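Long-range contact in putative methyltransferase (Porphyromonas gingivalis, PDB 3LL7), which is of unproven function but probably transfers a methyl group from S-adenosylmethionine to a substrate not yet identified: residues P26-L30 against V44-E49. Sequence-based numbering, arbitrary orientation.
Sequences PDRIL and VATQIE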
loop_
_atom_site.group_PDB
_atom_site.type_symbol
_atom_site.label_atom_id
_atom_site.label_comp_id
_atom_site.label_asym_id
_atom_site.label_seq_id
_atom_site.Cartn_x
_atom_site.Cartn_y
_atom_site.Cartn_z
ATOM N N PRO A 26 -0.217 -21.312 23.638
ATOM C CA PRO A 26 -1.154 -22.179 22.905
ATOM C C PRO A 26 -1.034 -23.668 23.284
ATOM O O PRO A 26 -2.036 -24.378 23.314
ATOM C CB PRO A 26 -0.772 -21.936 21.422
ATOM C CG PRO A 26 -0.204 -20.539 21.420
ATOM C CD PRO A 26 0.563 -20.444 22.718
ATOM N N ASP A 27 0.169 -24.147 23.588
ATOM C CA ASP A 27 0.299 -25.551 23.989
ATOM C C ASP A 27 -0.322 -25.781 25.353
ATOM O O ASP A 27 -0.928 -26.838 25.598
ATOM C CB ASP A 27 1.752 -26.031 23.959
ATOM C CG ASP A 27 2.146 -26.624 22.601
ATOM O OD1 ASP A 27 1.331 -26.607 21.652
ATOM O OD2 ASP A 27 3.291 -27.106 22.464
ATOM N N ARG A 28 -0.186 -24.796 26.238
ATOM C CA ARG A 28 -0.791 -24.937 27.574
ATOM C C ARG A 28 -2.314 -24.940 27.473
ATOM O O ARG A 28 -2.975 -25.735 28.132
ATOM C CB ARG A 28 -0.298 -23.868 28.549
ATOM C CG ARG A 28 -0.924 -24.030 29.920
ATOM C CD ARG A 28 -0.166 -23.339 31.024
ATOM N NE ARG A 28 -0.885 -23.535 32.288
ATOM C CZ ARG A 28 -0.492 -23.070 33.471
ATOM N NH1 ARG A 28 0.604 -22.338 33.577
ATOM N NH2 ARG A 28 -1.221 -23.315 34.548
ATOM N N ILE A 29 -2.870 -24.087 26.608
ATOM C CA ILE A 29 -4.312 -24.111 26.352
ATOM C C ILE A 29 -4.758 -25.529 26.014
ATOM O O ILE A 29 -5.727 -26.053 26.567
ATOM C CB ILE A 29 -4.697 -23.162 25.197
ATOM C CG1 ILE A 29 -4.465 -21.699 25.605
ATOM C CG2 ILE A 29 -6.135 -23.420 24.748
ATOM C CD1 ILE A 29 -5.372 -21.180 26.733
ATOM N N LEU A 30 -4.003 -26.154 25.119
ATOM C CA LEU A 30 -4.324 -27.460 24.578
ATOM C C LEU A 30 -4.248 -28.598 25.609
ATOM O O LEU A 30 -5.191 -29.381 25.758
ATOM C CB LEU A 30 -3.357 -27.751 23.411
ATOM C CG LEU A 30 -3.795 -27.527 21.965
ATOM C CD1 LEU A 30 -4.684 -26.299 21.776
ATOM C CD2 LEU A 30 -2.618 -27.532 20.937
ATOM N N VAL A 44 -9.369 -21.553 20.650
ATOM C CA VAL A 44 -8.846 -20.604 21.639
ATOM C C VAL A 44 -7.326 -20.433 21.492
ATOM O O VAL A 44 -6.822 -19.304 21.471
ATOM C CB VAL A 44 -9.222 -20.988 23.111
ATOM C CG1 VAL A 44 -8.526 -20.056 24.099
ATOM C CG2 VAL A 44 -10.767 -20.953 23.306
ATOM N N ALA A 45 -6.598 -21.549 21.390
ATOM C CA ALA A 45 -5.150 -21.493 21.170
ATOM C C ALA A 45 -4.808 -20.688 19.934
ATOM O O ALA A 45 -3.859 -19.904 19.955
ATOM C CB ALA A 45 -4.546 -22.893 21.070
ATOM N N THR A 46 -5.583 -20.880 18.870
ATOM C CA THR A 46 -5.355 -20.156 17.616
ATOM C C THR A 46 -5.471 -18.642 17.820
ATOM O O THR A 46 -4.636 -17.900 17.303
ATOM C CB THR A 46 -6.299 -20.638 16.487
ATOM O OG1 THR A 46 -6.025 -22.016 16.191
ATOM C CG2 THR A 46 -6.121 -19.819 15.226
ATOM N N GLN A 47 -6.504 -18.195 18.542
ATOM C CA GLN A 47 -6.688 -16.758 18.826
ATOM C C GLN A 47 -5.531 -16.202 19.653
ATOM O O GLN A 47 -4.978 -15.135 19.330
ATOM C CB GLN A 47 -8.018 -16.468 19.534
ATOM C CG GLN A 47 -9.254 -16.763 18.701
ATOM C CD GLN A 47 -9.262 -16.016 17.374
ATOM O OE1 GLN A 47 -9.327 -14.788 17.356
ATOM N NE2 GLN A 47 -9.201 -16.749 16.260
ATOM N N ILE A 48 -5.134 -16.938 20.690
ATOM C CA ILE A 48 -3.988 -16.546 21.491
ATOM C C ILE A 48 -2.705 -16.499 20.642
ATOM O O ILE A 48 -1.981 -15.503 20.695
ATOM C CB ILE A 48 -3.831 -17.433 22.758
ATOM C CG1 ILE A 48 -5.021 -17.181 23.694
ATOM C CG2 ILE A 48 -2.502 -17.157 23.454
ATOM C CD1 ILE A 48 -5.184 -18.192 24.848
ATOM N N GLU A 49 -2.448 -17.552 19.854
ATOM C CA GLU A 49 -1.214 -17.636 19.026
ATOM C C GLU A 49 -1.043 -16.417 18.145
ATOM O O GLU A 49 0.059 -15.885 18.029
ATOM C CB GLU A 49 -1.148 -18.926 18.170
ATOM C CG GLU A 49 0.256 -19.279 17.565
ATOM C CD GLU A 49 0.558 -18.648 16.184
ATOM O OE1 GLU A 49 -0.385 -18.213 15.486
ATOM O OE2 GLU A 49 1.756 -18.582 15.785
#
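Pro-26, Ala-45 and Ile-29 carry this contact, in which residues 26-30 of the short helix 26-31 lie against residues 44-49 of the long helix 38-57. The two segments run nearly antiparallel (166° between their N-to-C directions), with their axes 8.7 Å apart at closest approach. The nearest backbone pair sets an alanine against a proline, the CA atoms of Pro-26 and Ala-45 being 4.4 Å apart. The methyl of Ala-45 points toward helix 26-31 and is met by side-chain carbons of Pro-26, Ile-29 and Leu-30, which span about one turn. The carbonyl O of Pro-26 also lies 3.7 Å from Ala-45 CB. CD1 of Leu-30 presses to 3.5 Å from Ala-45 CB, tighter than usual for two carbons. The Pro-26 ring also extends along the second helix by one turn, where its CG meets CB of Glu-49 at 3.7 Å; the carboxylate of Glu-49 leads away from the interface and forms a salt bridge with Arg-53. Ile-29 divides its two branches between different neighbours. With CG2 anti to the backbone N and CG1 beside it (chi1 -67°), CG2 approaches the backbone N of Ala-45 and touches the CG1 methyl of Val-44, while CD1 meets CD1 of Ile-48 tip to tip at 3.5 Å. No hydrogen bond links the segments, and the 290 Å² they bury together is mainly apolar. Beyond them, Val-44 continues the apolar layer to Ile-14 and Trp-17 of helix 8-20, and Arg-41 NH1 bonds the carbonyl O of Leu-30, a polar tie between the same two helices. The arrangement is that of a nearly antiparallel helix pair with an alanine at the closest backbone approach, joining helix 26-31 to helix 38-57 within the helical N-terminal domain of PG_1098.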